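Side-chain contacts in RsfP (Uncultured bacterium, PDB 4GLJ), which probably catalyses the phosphate-dependent cleavage of methylthioadenosine to adenine and a methylthioribose phosphate, and is seen to bind the dye rhodamine B: residues S74-Y78 / R79-Y83; V278-V281 / E282-S285. One frame throughout, in Å; residues are numbered along the deposited sequence.

Interaction 1: S74-Y78 / R79-Y83; sequences SEVPY and RANIY
Asn81 folds its amide back over the start of helix 78-87 and meets Pro77, the N-cap residue, from the first turn. With CG beside its own backbone N (chi1 -72°), the amide of Asn81 lies along the proline, OD1 3.8 Å from Pro77 CG. ND2 is toward Val76, 3.6 Å from Val76 CG1, where the two side chains cross at about a right angle. Val76 is set for a second contact by the same branch: CG1, opposite the backbone N (chi1 167°), sits 3.7 Å above the centre of one face of the Tyr78 ring, a CH-pi type packing. Pro77 CB lies 4.2 Å from Ala80 CB. In the backbone, Asn81 N donates to Pro77 O at 3.0 Å, almost collinear with the carbonyl, and Ile82 N donates to Tyr78 O at 3.2 Å, tilted from the carbonyl plane: the opening bonds of the helix. Pro77 itself centres an inverse gamma turn, with a weak bond from Tyr78 N to Val76 O. Asn81 OD1 also accepts from Ser46 N, Tyr78 OH bonds to Pro73 O, and the tyrosine packs on helix 200-209. The chemistry is that of a helix start where a proline ring, a valine methyl and a buried amide pack together, the amide's polar atoms being satisfied by hydrogen bonds while its flanks serve as packing surface.

Interaction 2: V278-V281 / E282-S285; sequences VTPV and EAMS. With RHB (N-[9-(2-carboxyphenyl)-6-(diethylamino)-3H-xanthen-3-ylidene]-N-ethylethanaminium), chain B.
Glu282 curls back against Pro280 in a doubly bent conformation: CG takes the crowded position between backbone N and carbonyl carbon (chi1 36°), and a second bend at chi2 (-85°) returns the acid toward the proline. Its OE1 lies 3.3 Å from Pro280 CB, at the edge of the ring. OE1 also comes close to Val281 N, but the angle is too poor for a hydrogen bond. The turn itself is 3-10 in character. Ala283 N donates to Pro280 O at 2.9 Å and Met284 N to Val281 O at 3.0 Å, and in both cases the donor stands well above the carbonyl plane, about 60° out of it. Ala283 CB rests on Pro280 CD at 3.9 Å. On another flank Met284 reaches across in an extended chain: its CG meets Thr279 CG2 at 3.7 Å, and its terminal CE lies against both Thr279 O and Val281 CG2, the latter at 4.0 Å. Thr279 CG2 stands opposite the backbone N, while OG1 bonds to Val134 N. Just upstream, Val278 CG2 comes within 3.2 Å of carboxylate atom O2 of a rhodamine B. The contact thus combines two out-of-plane backbone bonds with an apolar patch round the buried methionine, whereas the glutamate's carboxylate folds back beside the proline without a hydrogen bond to this turn.

In the fold
Interaction 1 comes first along the chain and lies within the phosphorylase-superfamily range, its centre about 11 Å from the centre of the chain, at the start of helix 78-87, after strand 57-63 of the mixed sheet. Interaction 2 closes much later, in the loop between helices 237-263 and 286-291, its centre about 30 Å from that of the chain. The two centres are 24 Å apart and their nearest atoms about 11 Å. The C-terminal region nevertheless reaches back: Tyr83 OH bonds to Ala294 N, and Val281 packs on Leu296. A buried helix start and a surface turn before the last helix are tied to the same C-terminal tail, and each lies near a different bound rhodamine B.

Interaction 1: S74-Y78 / R79-Y83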
loop_
_atom_site.group_PDB
_atom_site.type_symbol
_atom_site.label_atom_id
_atom_site.label_comp_id
_atom_site.label_asym_id
_atom_site.label_seq_id
_atom_site.Cartn_x
_atom_site.Cartn_y
_atom_site.Cartn_z
ATOM N N SER A 74 10.262 6.764 -5.812
ATOM C CA SER A 74 9.127 7.277 -5.069
ATOM C C SER A 74 8.948 8.777 -5.287
ATOM O O SER A 74 7.855 9.250 -5.141
ATOM C CB SER A 74 9.281 7.077 -3.515
ATOM O OG SER A 74 9.456 5.698 -3.206
ATOM N N GLU A 75 9.994 9.543 -5.626
ATOM C CA GLU A 75 9.789 10.971 -5.628
ATOM C C GLU A 75 9.766 11.518 -7.090
ATOM O O GLU A 75 9.732 12.726 -7.316
ATOM C CB GLU A 75 10.859 11.687 -4.761
ATOM C CG GLU A 75 12.209 11.544 -5.439
ATOM C CD GLU A 75 13.358 12.073 -4.526
ATOM O OE1 GLU A 75 13.083 12.871 -3.587
ATOM O OE2 GLU A 75 14.508 11.735 -4.812
ATOM N N VAL A 76 9.798 10.635 -8.078
ATOM C CA VAL A 76 9.737 11.129 -9.464
ATOM C C VAL A 76 8.424 11.919 -9.644
ATOM O O VAL A 76 7.351 11.401 -9.215
ATOM C CB VAL A 76 9.840 9.944 -10.391
ATOM C CG1 VAL A 76 9.463 10.341 -11.850
ATOM C CG2 VAL A 76 11.278 9.380 -10.359
ATOM N N PRO A 77 8.448 13.091 -10.316
ATOM C CA PRO A 77 7.183 13.775 -10.437
ATOM C C PRO A 77 6.392 13.185 -11.644
ATOM O O PRO A 77 6.287 13.818 -12.752
ATOM C CB PRO A 77 7.621 15.241 -10.713
ATOM C CG PRO A 77 8.871 15.066 -11.585
ATOM C CD PRO A 77 9.539 13.823 -11.023
ATOM N N TYR A 78 5.745 12.043 -11.405
ATOM C CA TYR A 78 5.079 11.343 -12.535
ATOM C C TYR A 78 3.990 12.192 -13.191
ATOM O O TYR A 78 3.891 12.142 -14.404
ATOM C CB TYR A 78 4.437 10.040 -11.985
ATOM C CG TYR A 78 5.488 9.038 -11.580
ATOM C CD1 TYR A 78 6.130 8.273 -12.516
ATOM C CD2 TYR A 78 5.861 8.938 -10.226
ATOM C CE1 TYR A 78 7.129 7.389 -12.121
ATOM C CE2 TYR A 78 6.876 8.059 -9.833
ATOM C CZ TYR A 78 7.523 7.366 -10.775
ATOM O OH TYR A 78 8.487 6.491 -10.419
ATOM N N ARG A 79 3.147 12.893 -12.436
ATOM C CA ARG A 79 2.091 13.704 -13.003
ATOM C C ARG A 79 2.599 14.874 -13.843
ATOM O O ARG A 79 2.163 15.019 -14.927
ATOM C CB ARG A 79 1.144 14.208 -11.914
ATOM C CG ARG A 79 0.114 13.224 -11.393
ATOM C CD ARG A 79 -0.713 13.807 -10.268
ATOM N NE ARG A 79 0.137 14.292 -9.215
ATOM C CZ ARG A 79 -0.225 15.091 -8.233
ATOM N NH1 ARG A 79 -1.453 15.519 -8.110
ATOM N NH2 ARG A 79 0.677 15.445 -7.366
ATOM N N ALA A 80 3.572 15.643 -13.355
ATOM C CA ALA A 80 4.294 16.637 -14.216
ATOM C C ALA A 80 4.897 16.101 -15.474
ATOM O O ALA A 80 4.774 16.731 -16.518
ATOM C CB ALA A 80 5.310 17.462 -13.392
ATOM N N ASN A 81 5.556 14.954 -15.418
ATOM C CA ASN A 81 6.215 14.389 -16.602
ATOM C C ASN A 81 5.195 14.034 -17.699
ATOM O O ASN A 81 5.387 14.372 -18.863
ATOM C CB ASN A 81 6.961 13.104 -16.216
ATOM C CG ASN A 81 8.218 13.377 -15.372
ATOM O OD1 ASN A 81 8.668 14.546 -15.303
ATOM N ND2 ASN A 81 8.824 12.318 -14.791
ATOM N N ILE A 82 4.092 13.407 -17.292
ATOM C CA ILE A 82 3.100 12.928 -18.276
ATOM C C ILE A 82 2.366 14.151 -18.724
ATOM O O ILE A 82 2.105 14.280 -19.906
ATOM C CB ILE A 82 2.156 11.851 -17.589
ATOM C CG1 ILE A 82 2.911 10.526 -17.362
ATOM C CG2 ILE A 82 0.928 11.591 -18.464
ATOM C CD1 ILE A 82 3.591 9.909 -18.582
ATOM N N TYR A 83 2.055 15.102 -17.814
ATOM C CA TYR A 83 1.324 16.285 -18.232
ATOM C C TYR A 83 2.168 17.078 -19.272
ATOM O O TYR A 83 1.676 17.559 -20.328
ATOM C CB TYR A 83 1.014 17.211 -17.056
ATOM C CG TYR A 83 -0.029 18.296 -17.383
ATOM C CD1 TYR A 83 -1.391 18.083 -17.137
ATOM C CD2 TYR A 83 0.337 19.533 -17.960
ATOM C CE1 TYR A 83 -2.350 19.073 -17.437
ATOM C CE2 TYR A 83 -0.613 20.524 -18.267
ATOM C CZ TYR A 83 -1.957 20.270 -18.001
ATOM O OH TYR A 83 -2.920 21.206 -18.326
#

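Interaction 2: V278-V281 / E282-S285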
loop_
_atom_site.group_PDB
_atom_site.type_symbol
_atom_site.label_atom_id
_atom_site.label_comp_id
_atom_site.label_asym_id
_atom_site.label_seq_id
_atom_site.Cartn_x
_atom_site.Cartn_y
_atom_site.Cartn_z
ATOM N N VAL A 278 -16.462 10.936 -15.405
ATOM C CA VAL A 278 -17.800 10.947 -14.804
ATOM C C VAL A 278 -18.294 12.398 -14.711
ATOM O O VAL A 278 -19.470 12.676 -14.976
ATOM C CB VAL A 278 -17.806 10.276 -13.403
ATOM C CG1 VAL A 278 -19.115 10.492 -12.677
ATOM C CG2 VAL A 278 -17.492 8.767 -13.482
ATOM N N THR A 279 -17.417 13.318 -14.337
ATOM C CA THR A 279 -17.803 14.710 -14.139
ATOM C C THR A 279 -17.827 15.388 -15.502
ATOM O O THR A 279 -16.785 15.484 -16.125
ATOM C CB THR A 279 -16.731 15.449 -13.302
ATOM O OG1 THR A 279 -16.485 14.711 -12.117
ATOM C CG2 THR A 279 -17.143 16.935 -12.991
ATOM N N PRO A 280 -18.998 15.913 -15.937
ATOM C CA PRO A 280 -19.046 16.690 -17.186
ATOM C C PRO A 280 -18.112 17.903 -17.095
ATOM O O PRO A 280 -18.011 18.529 -16.040
ATOM C CB PRO A 280 -20.502 17.169 -17.256
ATOM C CG PRO A 280 -21.263 16.199 -16.406
ATOM C CD PRO A 280 -20.312 15.855 -15.271
ATOM N N VAL A 281 -17.422 18.223 -18.184
ATOM C CA VAL A 281 -16.530 19.387 -18.182
ATOM C C VAL A 281 -17.300 20.661 -17.720
ATOM O O VAL A 281 -16.772 21.487 -16.972
ATOM C CB VAL A 281 -15.780 19.522 -19.544
ATOM C CG1 VAL A 281 -15.233 20.929 -19.790
ATOM C CG2 VAL A 281 -14.668 18.478 -19.624
ATOM N N GLU A 282 -18.579 20.779 -18.094
ATOM C CA GLU A 282 -19.380 21.972 -17.734
ATOM C C GLU A 282 -19.679 22.033 -16.245
ATOM O O GLU A 282 -19.990 23.100 -15.740
ATOM C CB GLU A 282 -20.682 22.060 -18.547
ATOM C CG GLU A 282 -21.320 20.715 -18.834
ATOM C CD GLU A 282 -20.708 20.092 -20.074
ATOM O OE1 GLU A 282 -20.020 19.037 -19.956
ATOM O OE2 GLU A 282 -20.874 20.689 -21.172
ATOM N N ALA A 283 -19.536 20.904 -15.549
ATOM C CA ALA A 283 -19.704 20.808 -14.105
ATOM C C ALA A 283 -18.396 21.120 -13.347
ATOM O O ALA A 283 -18.442 21.258 -12.143
ATOM C CB ALA A 283 -20.183 19.397 -13.709
ATOM N N MET A 284 -17.231 21.204 -14.004
ATOM C CA MET A 284 -15.986 21.438 -13.239
ATOM C C MET A 284 -15.842 22.887 -12.800
ATOM O O MET A 284 -16.286 23.771 -13.506
ATOM C CB MET A 284 -14.770 21.017 -14.022
ATOM C CG MET A 284 -14.790 19.496 -14.316
ATOM S SD MET A 284 -13.526 19.185 -15.529
ATOM C CE MET A 284 -13.769 17.404 -15.920
ATOM N N SER A 285 -15.167 23.136 -11.683
ATOM C CA SER A 285 -14.813 24.505 -11.340
ATOM C C SER A 285 -13.752 25.058 -12.292
ATOM O O SER A 285 -13.073 24.257 -13.005
ATOM C CB SER A 285 -14.261 24.537 -9.912
ATOM O OG SER A 285 -13.014 23.881 -9.860
HETATM O O2 RHB B . -19.693 7.494 -15.367
HETATM C C26 RHB B . -19.131 6.879 -16.293
HETATM C C19 RHB B . -18.412 5.595 -16.034
HETATM C C14 RHB B . -18.436 4.855 -14.853
HETATM C C15 RHB B . -17.716 3.669 -14.810
HETATM C C16 RHB B . -16.977 3.207 -15.881
HETATM C C17 RHB B . -16.947 3.944 -17.038
HETATM C C18 RHB B . -17.673 5.123 -17.101
HETATM C C9 RHB B . -19.165 5.162 -13.581
HETATM C C8 RHB B . -18.646 4.501 -12.345
HETATM C C13 RHB B . -17.542 3.661 -12.368
HETATM C C12 RHB B . -17.053 3.045 -11.213
HETATM C C11 RHB B . -17.652 3.290 -9.997
HETATM N N1 RHB B . -17.221 2.641 -8.817
HETATM C C35 RHB B . -16.976 1.258 -9.270
HETATM C C36 RHB B . -18.145 0.889 -10.169
HETATM C C22 RHB B . -16.087 3.187 -8.017
HETATM C C23 RHB B . -16.613 4.170 -6.959
HETATM C C10 RHB B . -18.774 4.105 -9.995
HETATM C C7 RHB B . -19.260 4.720 -11.143
HETATM O O1 RHB B . -20.356 5.541 -11.071
HETATM C C1 RHB B . -20.907 6.177 -12.151
HETATM C C2 RHB B . -20.372 6.034 -13.424
HETATM C C6 RHB B . -22.016 6.982 -11.937
HETATM C C5 RHB B . -22.615 7.659 -12.981
HETATM C C4 RHB B . -22.093 7.530 -14.261
HETATM C C3 RHB B . -20.976 6.719 -14.483
HETATM N N2 RHB B . -23.750 8.448 -12.716
HETATM C C24 RHB B . -23.432 9.617 -11.870
HETATM C C25 RHB B . -24.684 10.022 -11.118
HETATM C C33 RHB B . -24.409 8.850 -13.975
HETATM C C34 RHB B . -25.877 9.112 -13.694
HETATM O O3 RHB B . -19.177 7.284 -17.471
#